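Local coordinates for protein 4-aminobutyrate transaminase (Acinetobacter baumannii, PDB 6WOP) that catalyses the pyridoxal-phosphate-dependent transfer of the amino group of 4-aminobutyrate to 2-oxoglutarate, as a class-III aminotransferase, at residues A228-K232 / H233-L237; A247-K251 / L252-N256; E318-L321 / C322-A325; E402-R405 / Q406-I410. All coordinates share one frame; numbering follows the deposited sequence. Where two conformers were deposited one is given.

Overall arrangement
Running from the N terminus, the four contacts come in series, none nested in or crossing another, and each joins segments that follow one another directly. Contact 1 turns helix 220-233 into strand 236-240 of the mixed sheet whose outer strands are 104-109 and 167-170. Contact 2 folds the loop between that strand and strand 264-267. Contact 3 forms the corner between helices 303-318 and 321-342, and contact 4 lies within the last helix, 401-416, over some two and a half turns. Contacts 2 and 3 touch, C322 SG lying 3.1 Å from K251 C, their centres about 11 Å apart. Contacts 1 and 4 lie farthest apart, about 45 Å between centres, on opposite sides of the chain's centre.

Contact 1 (A228-K232 / H233-L237); sequences AICDK and HGILL
K232 runs beside the ring of H233, and its methylenes can be followed outward. From CB, next to the peptide link to H233, the chain passes to CG, anti to its own backbone N (chi1 179°), and continues extended along the imidazole. CD then lies over one ring face, toward the rim, 4.2 Å from the centroid of H233 in a CH-pi contact, and CE remains near CE1 and NE2 of H233. The amine NZ goes on to bond a tartrate, probably from the crystallisation liquor. At the ring's edge and in its plane, I229 CG2 meets H233 CD2 at 3.9 Å.

The helix ends here in a Schellman motif. The N of H233 still bonds I229 O at 3.1 Å, I235 N reaches back to C230 O at 3.0 Å, and G234 N makes a weak bond to D231 O. G234 takes the positive phi (70°) that turns the chain away. C230 SG packs against I235 CG2 at 3.8 Å.

The turn passes helix 220-233 into strand 236-240. Helix 181-194 borders it through F192, set edge-to-face with H233, while C230 and I235 rest on I204 of the neighbouring strand 201-206.

Contact 2 (A247-K251 / L252-N256); sequences ARTGK and LFAMN
Chi1 of T249, 66°, places OG1 between the backbone N and the carbonyl carbon, which turns the hydroxyl toward A254, whose CA lies 3.4 Å from T249 OG1. CG2, on the other branch, meets A254 CB at 3.9 Å, so both branches of the threonine bear on the alanine. The hydroxyl itself is hydrogen-bonded to H257 NE2. A second torsion, chi1 of K251 at -63°, sets CG anti to the carbonyl carbon and starts the chain past N256: K251 CB touches N256 CB at 3.8 Å, and CD passes 3.6 Å from N256 O. The bend at chi4 then leads NZ away.

The backbone brings the two sides together. A type I beta turn from A247 to G250, with G250 N bonded to A247 O at 3.1 Å, reverses the chain, and A247 N donates to L252 O at 3.0 Å in a nearly straight bond (N-H...O 169°), fastening the two sides of the loop. Beyond it, N256 folds back on its own segment: N256 OD1 accepts from F253 N at 3.1 Å while N256 N donates to F253 O at 2.8 Å, two bonds that bracket the start of the 3-10 turn.

The loop joins strands 236-240 and 264-267. E241, just past the first strand, receives the N-H groups of A254 and M255 on its carboxylate. A247 and L252 pack on I316 of helix 303-318, T249 lies on M356 of strand 356-361, and R248 bonds the carbonyl oxygens of S355 and Y395.

Contact 3 (E318-L321 / C322-A325); sequences EENL and CDRA
The first turn of helix 321-342, with N320 at its N-cap, makes this contact, a local corner where the chain leaves helix 303-318 and starts the next one. E319 is the first residue to depart from helical backbone angles, and N320 takes a positive phi (55°), which bends the chain between the two axes. The side chain of N320 makes no capping bond; the start of the helix rests on its backbone bonds.

Two bonds of the i to i+4 kind establish it. R324 N donates to N320 O at 3.0 Å, an N-H...O angle of 162° with the donor in the carbonyl plane; A325 N donates to L321 O at 2.8 Å, its donor tilted 33° from that plane. Together they fix the first turn.

Between the two segments the side-chain packing is light. D323 directs OD2 alongside N320 CB at 4.1 Å, and D323 CB rests 3.5 Å from N320 O. R324 begins beside the same carbonyl oxygen, its CG 3.7 Å from N320 O, then bends at chi2 and chi3 so that the guanidinium swings off toward the loop after strand 390-393, where NH1 bonds I399 O. E319 has its polar partner in H60, through OE2. The buried L321 leans on T398, and C322 packs against A247 of the loop between strands 236-240 and 264-267.

At the far end of the turn, A325 CB comes within 3.4 Å of L321 O, the same oxygen that receives its N-H.

Contact 4 (E402-R405 / Q406-I410); sequences EQFR and QGLDI
Q406 OE1 is gripped by two waters, each donating to it: one at 2.6 Å, which also gives a weak bond to E402 O, and one at 3.1 Å, which accepts a weak bond from Q403 NE2. The carboxamide is thereby linked through water both to a backbone carbonyl a turn earlier and to the side chain of Q403. Its torsions account for the reach, because CG stands anti to the backbone N (chi1 -170°) and the chain stays extended beyond it. Q403 NE2 has a further partner in T35 OG1.

E402 O also receives the N-H of Q406 at 3.2 Å, from above the carbonyl plane. The next three i to i+4 bonds continue the helix: G407 N to Q403 O, L408 N to F404 O at 2.9 Å with the donor in the carbonyl plane, and D409 N to R405 O.

On the buried side, F404 and L408 meet. The phenyl CG is anti to its backbone N (chi1 -178°), which sends the ring out from the helix flank, where F404 CE2 touches L408 CD1 at 3.8 Å. L408 CD2 stands 4.3 Å above one face of the F404 ring, displaced toward the rim. The two side chains pass each other at a slant.

R405 NE forms a salt bridge with E331 OE1 of helix 321-342. F404 and L408 both pack on L332 of that helix, while Q403 and Q406 face I45 of strand 43-46. The arrangement is that of an amphipathic alpha-helix, here the last helix of the class-III aminotransferase chain, packed between helix 321-342 and strand 43-46 of the mixed sheet.

Contact 1 (A228-K232 / H233-L237)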
loop_
_atom_site.group_PDB
_atom_site.type_symbol
_atom_site.label_atom_id
_atom_site.label_comp_id
_atom_site.label_asym_id
_atom_site.label_seq_id
_atom_site.Cartn_x
_atom_site.Cartn_y
_atom_site.Cartn_z
ATOM N N ALA A 228 -19.648 -21.154 -4.616
ATOM C CA ALA A 228 -20.711 -20.442 -5.330
ATOM C C ALA A 228 -20.462 -18.922 -5.320
ATOM O O ALA A 228 -20.719 -18.234 -6.322
ATOM C CB ALA A 228 -22.077 -20.780 -4.730
ATOM N N ILE A 229 -19.939 -18.380 -4.217
ATOM C CA ILE A 229 -19.626 -16.935 -4.175
ATOM C C ILE A 229 -18.508 -16.602 -5.149
ATOM O O ILE A 229 -18.605 -15.621 -5.911
ATOM C CB ILE A 229 -19.260 -16.512 -2.743
ATOM C CG1 ILE A 229 -20.505 -16.474 -1.856
ATOM C CG2 ILE A 229 -18.457 -15.176 -2.718
ATOM C CD1 ILE A 229 -20.180 -16.457 -0.363
ATOM N N CYS A 230 -17.423 -17.400 -5.134
ATOM C CA CYS A 230 -16.369 -17.171 -6.128
ATOM C C CYS A 230 -16.894 -17.263 -7.561
ATOM O O CYS A 230 -16.583 -16.408 -8.403
ATOM C CB CYS A 230 -15.227 -18.164 -5.937
ATOM S SG CYS A 230 -14.240 -17.743 -4.460
ATOM N N ASP A 231 -17.734 -18.254 -7.896
ATOM C CA ASP A 231 -18.200 -18.390 -9.274
ATOM C C ASP A 231 -19.047 -17.192 -9.669
ATOM O O ASP A 231 -18.942 -16.684 -10.796
ATOM C CB ASP A 231 -19.046 -19.650 -9.464
ATOM C CG ASP A 231 -18.253 -20.954 -9.253
ATOM O OD1 ASP A 231 -17.002 -20.957 -9.206
ATOM O OD2 ASP A 231 -18.923 -21.987 -9.091
ATOM N N LYS A 232 -19.841 -16.746 -8.760
ATOM C CA LYS A 232 -20.711 -15.627 -8.983
ATOM C C LYS A 232 -19.949 -14.346 -9.273
ATOM O O LYS A 232 -20.372 -13.543 -10.045
ATOM C CB LYS A 232 -21.554 -15.474 -7.750
ATOM C CG LYS A 232 -22.522 -14.364 -7.728
ATOM C CD LYS A 232 -23.072 -14.265 -6.327
ATOM C CE LYS A 232 -24.145 -13.209 -6.244
ATOM N NZ LYS A 232 -24.931 -13.335 -4.994
ATOM N N HIS A 233 -18.819 -14.175 -8.619
ATOM C CA HIS A 233 -18.031 -12.944 -8.754
ATOM C C HIS A 233 -16.764 -13.077 -9.600
ATOM O O HIS A 233 -15.998 -12.107 -9.681
ATOM C CB HIS A 233 -17.656 -12.432 -7.357
ATOM C CG HIS A 233 -18.853 -12.025 -6.551
ATOM N ND1 HIS A 233 -19.786 -11.115 -7.008
ATOM C CD2 HIS A 233 -19.252 -12.379 -5.305
ATOM C CE1 HIS A 233 -20.726 -10.943 -6.086
ATOM N NE2 HIS A 233 -20.423 -11.697 -5.041
ATOM N N GLY A 234 -16.507 -14.240 -10.210
ATOM C CA GLY A 234 -15.299 -14.382 -10.990
ATOM C C GLY A 234 -14.041 -14.420 -10.154
ATOM O O GLY A 234 -12.964 -14.155 -10.674
ATOM N N ILE A 235 -14.146 -14.749 -8.868
ATOM C CA ILE A 235 -12.988 -14.820 -7.977
ATOM C C ILE A 235 -12.407 -16.241 -8.058
ATOM O O ILE A 235 -13.181 -17.200 -8.140
ATOM C CB ILE A 235 -13.416 -14.483 -6.536
ATOM C CG1 ILE A 235 -14.011 -13.043 -6.456
ATOM C CG2 ILE A 235 -12.223 -14.679 -5.551
ATOM C CD1 ILE A 235 -14.776 -12.809 -5.212
ATOM N N LEU A 236 -11.073 -16.402 -7.956
ATOM C CA LEU A 236 -10.520 -17.759 -7.848
ATOM C C LEU A 236 -10.515 -18.329 -6.431
ATOM O O LEU A 236 -10.248 -17.633 -5.453
ATOM C CB LEU A 236 -9.073 -17.811 -8.356
ATOM C CG LEU A 236 -9.040 -17.443 -9.848
ATOM C CD1 LEU A 236 -7.582 -17.233 -10.263
ATOM C CD2 LEU A 236 -9.731 -18.493 -10.813
ATOM N N LEU A 237 -10.690 -19.661 -6.328
ATOM C CA LEU A 237 -10.629 -20.313 -5.028
ATOM C C LEU A 237 -9.300 -21.052 -4.954
ATOM O O LEU A 237 -9.016 -21.861 -5.830
ATOM C CB LEU A 237 -11.794 -21.277 -4.860
ATOM C CG LEU A 237 -11.849 -22.069 -3.528
ATOM C CD1 LEU A 237 -11.942 -21.139 -2.353
ATOM C CD2 LEU A 237 -13.115 -23.013 -3.526
#

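Contact 2 (A247-K251 / L252-N256)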
loop_
_atom_site.group_PDB
_atom_site.type_symbol
_atom_site.label_atom_id
_atom_site.label_comp_id
_atom_site.label_asym_id
_atom_site.label_seq_id
_atom_site.Cartn_x
_atom_site.Cartn_y
_atom_site.Cartn_z
ATOM N N ALA A 247 -1.045 -37.147 1.604
ATOM C CA ALA A 247 -1.645 -38.304 2.290
ATOM C C ALA A 247 -1.932 -38.034 3.765
ATOM O O ALA A 247 -2.512 -38.911 4.434
ATOM C CB ALA A 247 -0.787 -39.562 2.165
ATOM N N ARG A 248 -1.620 -36.849 4.282
ATOM C CA ARG A 248 -1.830 -36.568 5.712
ATOM C C ARG A 248 -3.260 -36.843 6.165
ATOM O O ARG A 248 -3.490 -37.359 7.262
ATOM C CB ARG A 248 -1.474 -35.106 6.006
ATOM C CG ARG A 248 -1.286 -34.765 7.466
ATOM C CD ARG A 248 0.078 -35.312 7.962
ATOM N NE ARG A 248 -0.095 -35.977 9.225
ATOM C CZ ARG A 248 0.837 -36.750 9.763
ATOM N NH1 ARG A 248 2.015 -36.937 9.125
ATOM N NH2 ARG A 248 0.579 -37.377 10.910
ATOM N N THR A 249 -4.240 -36.515 5.334
ATOM C CA THR A 249 -5.638 -36.557 5.756
ATOM C C THR A 249 -6.308 -37.833 5.310
ATOM O O THR A 249 -7.524 -37.950 5.433
ATOM C CB THR A 249 -6.422 -35.368 5.200
ATOM O OG1 THR A 249 -6.503 -35.482 3.763
ATOM C CG2 THR A 249 -5.748 -34.072 5.629
ATOM N N GLY A 250 -5.558 -38.787 4.756
ATOM C CA GLY A 250 -6.166 -40.084 4.455
ATOM C C GLY A 250 -6.630 -40.179 3.014
ATOM O O GLY A 250 -7.140 -41.235 2.594
ATOM N N LYS A 251 -6.428 -39.112 2.247
ATOM C CA LYS A 251 -6.481 -39.102 0.786
ATOM C C LYS A 251 -5.300 -38.253 0.366
ATOM O O LYS A 251 -4.687 -37.603 1.212
ATOM C CB LYS A 251 -7.812 -38.544 0.231
ATOM C CG LYS A 251 -9.058 -39.416 0.636
ATOM C CD LYS A 251 -10.338 -38.816 0.005
ATOM C CE LYS A 251 -11.577 -39.618 0.297
ATOM N NZ LYS A 251 -11.402 -40.995 -0.246
ATOM N N LEU A 252 -4.949 -38.245 -0.926
ATOM C CA LEU A 252 -3.680 -37.601 -1.273
ATOM C C LEU A 252 -3.715 -36.121 -0.913
ATOM O O LEU A 252 -2.814 -35.598 -0.230
ATOM C CB LEU A 252 -3.385 -37.801 -2.741
ATOM C CG LEU A 252 -2.003 -37.328 -3.212
ATOM C CD1 LEU A 252 -0.896 -38.114 -2.478
ATOM C CD2 LEU A 252 -1.898 -37.474 -4.723
ATOM N N PHE A 253 -4.793 -35.434 -1.303
ATOM C CA PHE A 253 -5.050 -34.029 -0.962
ATOM C C PHE A 253 -6.258 -33.955 -0.032
ATOM O O PHE A 253 -7.231 -34.686 -0.222
ATOM C CB PHE A 253 -5.388 -33.211 -2.200
ATOM C CG PHE A 253 -4.196 -33.028 -3.133
ATOM C CD1 PHE A 253 -3.267 -32.052 -2.880
ATOM C CD2 PHE A 253 -4.016 -33.873 -4.209
ATOM C CE1 PHE A 253 -2.144 -31.915 -3.705
ATOM C CE2 PHE A 253 -2.903 -33.731 -5.044
ATOM C CZ PHE A 253 -1.983 -32.748 -4.784
ATOM N N ALA A 254 -6.229 -33.051 0.944
ATOM C CA ALA A 254 -7.437 -32.884 1.756
ATOM C C ALA A 254 -8.636 -32.531 0.879
ATOM O O ALA A 254 -9.761 -32.922 1.176
ATOM C CB ALA A 254 -7.204 -31.782 2.786
ATOM N N MET A 255 -8.411 -31.801 -0.212
ATOM C CA MET A 255 -9.521 -31.405 -1.085
ATOM C C MET A 255 -10.151 -32.626 -1.727
ATOM O O MET A 255 -11.292 -32.563 -2.197
ATOM C CB MET A 255 -9.005 -30.447 -2.165
ATOM C CG MET A 255 -8.677 -29.032 -1.703
ATOM S SD MET A 255 -10.111 -28.234 -0.934
ATOM C CE MET A 255 -11.228 -28.193 -2.352
ATOM N N ASN A 256 -9.451 -33.779 -1.712
ATOM C CA ASN A 256 -10.074 -34.986 -2.259
ATOM C C ASN A 256 -11.247 -35.469 -1.448
ATOM O O ASN A 256 -12.004 -36.306 -1.943
ATOM C CB ASN A 256 -9.080 -36.145 -2.362
ATOM C CG ASN A 256 -8.144 -35.981 -3.549
ATOM O OD1 ASN A 256 -6.923 -36.094 -3.430
ATOM N ND2 ASN A 256 -8.734 -35.819 -4.730
#

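Contact 3 (E318-L321 / C322-A325)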
loop_
_atom_site.group_PDB
_atom_site.type_symbol
_atom_site.label_atom_id
_atom_site.label_comp_id
_atom_site.label_asym_id
_atom_site.label_seq_id
_atom_site.Cartn_x
_atom_site.Cartn_y
_atom_site.Cartn_z
ATOM N N GLU A 318 2.491 -47.128 -3.189
ATOM C CA GLU A 318 2.965 -48.501 -3.032
ATOM C C GLU A 318 2.764 -48.997 -1.611
ATOM O O GLU A 318 2.500 -50.182 -1.399
ATOM C CB GLU A 318 4.447 -48.604 -3.429
ATOM C CG GLU A 318 5.099 -49.943 -3.086
ATOM C CD GLU A 318 4.524 -51.110 -3.846
ATOM O OE1 GLU A 318 4.673 -52.263 -3.373
ATOM O OE2 GLU A 318 3.922 -50.889 -4.919
ATOM N N GLU A 319 2.906 -48.124 -0.623
ATOM C CA GLU A 319 2.809 -48.499 0.778
ATOM C C GLU A 319 1.449 -48.178 1.362
ATOM O O GLU A 319 1.253 -48.350 2.564
ATOM C CB GLU A 319 3.942 -47.803 1.561
ATOM C CG GLU A 319 5.285 -48.238 0.923
ATOM C CD GLU A 319 6.540 -47.584 1.528
ATOM O OE1 GLU A 319 6.440 -46.993 2.612
ATOM O OE2 GLU A 319 7.627 -47.739 0.925
ATOM N N ASN A 320 0.498 -47.721 0.533
ATOM C CA ASN A 320 -0.872 -47.476 0.986
ATOM C C ASN A 320 -0.890 -46.531 2.181
ATOM O O ASN A 320 -1.523 -46.801 3.207
ATOM C CB ASN A 320 -1.576 -48.791 1.365
ATOM C CG ASN A 320 -1.691 -49.735 0.221
ATOM O OD1 ASN A 320 -2.178 -49.375 -0.842
ATOM N ND2 ASN A 320 -1.257 -50.971 0.431
ATOM N N LEU A 321 -0.175 -45.428 2.058
ATOM C CA LEU A 321 -0.060 -44.526 3.186
ATOM C C LEU A 321 -1.306 -43.669 3.422
ATOM O O LEU A 321 -1.490 -43.220 4.560
ATOM C CB LEU A 321 1.162 -43.608 3.027
ATOM C CG LEU A 321 2.504 -44.335 3.078
ATOM C CD1 LEU A 321 3.659 -43.303 3.054
ATOM C CD2 LEU A 321 2.666 -45.328 4.245
ATOM N N CYS A 322 -2.166 -43.444 2.415
ATOM C CA CYS A 322 -3.486 -42.875 2.717
ATOM C C CYS A 322 -4.253 -43.780 3.684
ATOM O O CYS A 322 -4.786 -43.314 4.703
ATOM C CB CYS A 322 -4.294 -42.653 1.432
ATOM S SG CYS A 322 -3.896 -41.012 0.653
ATOM N N ASP A 323 -4.290 -45.084 3.398
ATOM C CA ASP A 323 -4.961 -46.008 4.309
ATOM C C ASP A 323 -4.295 -46.022 5.687
ATOM O O ASP A 323 -4.989 -46.060 6.711
ATOM C CB ASP A 323 -4.959 -47.429 3.741
ATOM C CG ASP A 323 -5.916 -47.619 2.590
ATOM O OD1 ASP A 323 -6.905 -46.879 2.436
ATOM O OD2 ASP A 323 -5.641 -48.545 1.820
ATOM N N ARG A 324 -2.956 -46.036 5.735
ATOM C CA ARG A 324 -2.276 -45.984 7.027
ATOM C C ARG A 324 -2.631 -44.716 7.795
ATOM O O ARG A 324 -2.780 -44.755 9.029
ATOM C CB ARG A 324 -0.768 -46.103 6.865
ATOM C CG ARG A 324 -0.337 -47.536 6.641
ATOM C CD ARG A 324 0.938 -47.929 7.370
ATOM N NE ARG A 324 0.706 -48.331 8.759
ATOM C CZ ARG A 324 1.448 -47.912 9.794
ATOM N NH1 ARG A 324 2.491 -47.036 9.587
ATOM N NH2 ARG A 324 1.100 -48.329 11.040
ATOM N N ALA A 325 -2.748 -43.578 7.083
ATOM C CA ALA A 325 -3.143 -42.326 7.746
ATOM C C ALA A 325 -4.494 -42.489 8.428
ATOM O O ALA A 325 -4.698 -42.023 9.565
ATOM C CB ALA A 325 -3.205 -41.181 6.733
#

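Contact 4 (E402-R405 / Q406-I410)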
loop_
_atom_site.group_PDB
_atom_site.type_symbol
_atom_site.label_atom_id
_atom_site.label_comp_id
_atom_site.label_asym_id
_atom_site.label_seq_id
_atom_site.Cartn_x
_atom_site.Cartn_y
_atom_site.Cartn_z
ATOM N N GLU A 402 4.101 -50.526 16.402
ATOM C CA GLU A 402 4.506 -50.746 17.793
ATOM C C GLU A 402 5.177 -49.522 18.405
ATOM O O GLU A 402 5.033 -49.270 19.601
ATOM C CB GLU A 402 5.437 -51.968 17.889
ATOM C CG GLU A 402 6.812 -51.792 17.262
ATOM C CD GLU A 402 6.880 -52.153 15.746
ATOM O OE1 GLU A 402 5.827 -52.317 15.062
ATOM O OE2 GLU A 402 8.024 -52.296 15.257
ATOM N N GLN A 403 5.876 -48.725 17.604
ATOM C CA GLN A 403 6.475 -47.490 18.082
ATOM C C GLN A 403 5.425 -46.381 18.229
ATOM O O GLN A 403 5.458 -45.601 19.190
ATOM C CB GLN A 403 7.570 -47.052 17.120
ATOM C CG GLN A 403 8.382 -45.884 17.640
ATOM C CD GLN A 403 9.450 -45.396 16.650
ATOM O OE1 GLN A 403 9.210 -45.275 15.458
ATOM N NE2 GLN A 403 10.597 -45.061 17.173
ATOM N N PHE A 404 4.453 -46.341 17.321
ATOM C CA PHE A 404 3.315 -45.444 17.476
ATOM C C PHE A 404 2.573 -45.723 18.788
ATOM O O PHE A 404 2.230 -44.794 19.543
ATOM C CB PHE A 404 2.389 -45.629 16.268
ATOM C CG PHE A 404 1.136 -44.719 16.245
ATOM C CD1 PHE A 404 1.242 -43.349 15.967
ATOM C CD2 PHE A 404 -0.135 -45.295 16.332
ATOM C CE1 PHE A 404 0.125 -42.566 15.844
ATOM C CE2 PHE A 404 -1.268 -44.495 16.210
ATOM C CZ PHE A 404 -1.125 -43.151 15.965
ATOM N N ARG A 405 2.379 -47.004 19.092
ATOM C CA ARG A 405 1.684 -47.400 20.313
ATOM C C ARG A 405 2.450 -46.910 21.538
ATOM O O ARG A 405 1.852 -46.427 22.500
ATOM C CB ARG A 405 1.517 -48.920 20.368
ATOM C CG ARG A 405 0.960 -49.528 19.091
ATOM C CD ARG A 405 -0.394 -50.176 19.333
ATOM N NE ARG A 405 -1.044 -50.565 18.085
ATOM C CZ ARG A 405 -0.747 -51.663 17.399
ATOM N NH1 ARG A 405 0.193 -52.489 17.838
ATOM N NH2 ARG A 405 -1.391 -51.938 16.273
ATOM N N GLN A 406 3.772 -47.036 21.499
ATOM C CA GLN A 406 4.618 -46.555 22.596
ATOM C C GLN A 406 4.479 -45.057 22.783
ATOM O O GLN A 406 4.492 -44.548 23.917
ATOM C CB GLN A 406 6.077 -46.868 22.302
ATOM C CG GLN A 406 7.044 -46.652 23.452
ATOM C CD GLN A 406 8.419 -47.091 23.051
ATOM O OE1 GLN A 406 8.568 -47.739 22.019
ATOM N NE2 GLN A 406 9.440 -46.688 23.809
ATOM N N GLY A 407 4.406 -44.344 21.652
ATOM C CA GLY A 407 4.189 -42.907 21.675
ATOM C C GLY A 407 2.872 -42.566 22.315
ATOM O O GLY A 407 2.795 -41.616 23.081
ATOM N N LEU A 408 1.823 -43.359 22.038
ATOM C CA LEU A 408 0.506 -43.050 22.620
ATOM C C LEU A 408 0.481 -43.380 24.101
ATOM O O LEU A 408 -0.226 -42.740 24.880
ATOM C CB LEU A 408 -0.582 -43.834 21.910
ATOM C CG LEU A 408 -0.855 -43.638 20.429
ATOM C CD1 LEU A 408 -1.895 -44.653 19.953
ATOM C CD2 LEU A 408 -1.245 -42.214 20.129
ATOM N N ASP A 409 1.256 -44.388 24.517
ATOM C CA ASP A 409 1.365 -44.674 25.942
ATOM C C ASP A 409 2.097 -43.546 26.683
ATOM O O ASP A 409 1.725 -43.190 27.803
ATOM C CB ASP A 409 2.062 -46.018 26.153
ATOM C CG ASP A 409 1.215 -47.224 25.673
ATOM O OD1 ASP A 409 -0.014 -47.071 25.443
ATOM O OD2 ASP A 409 1.805 -48.343 25.536
ATOM N N ILE A 410 3.169 -43.006 26.105
ATOM C CA ILE A 410 3.837 -41.884 26.755
ATOM C C ILE A 410 2.895 -40.681 26.829
ATOM O O ILE A 410 2.849 -39.974 27.848
ATOM C CB ILE A 410 5.137 -41.534 26.002
ATOM C CG1 ILE A 410 6.142 -42.714 26.071
ATOM C CG2 ILE A 410 5.763 -40.263 26.558
ATOM C CD1 ILE A 410 7.115 -42.723 24.856
HETATM O O HOH W 1 7.689 -49.571 20.363
HETATM O O HOH W 2 10.782 -46.520 20.161
#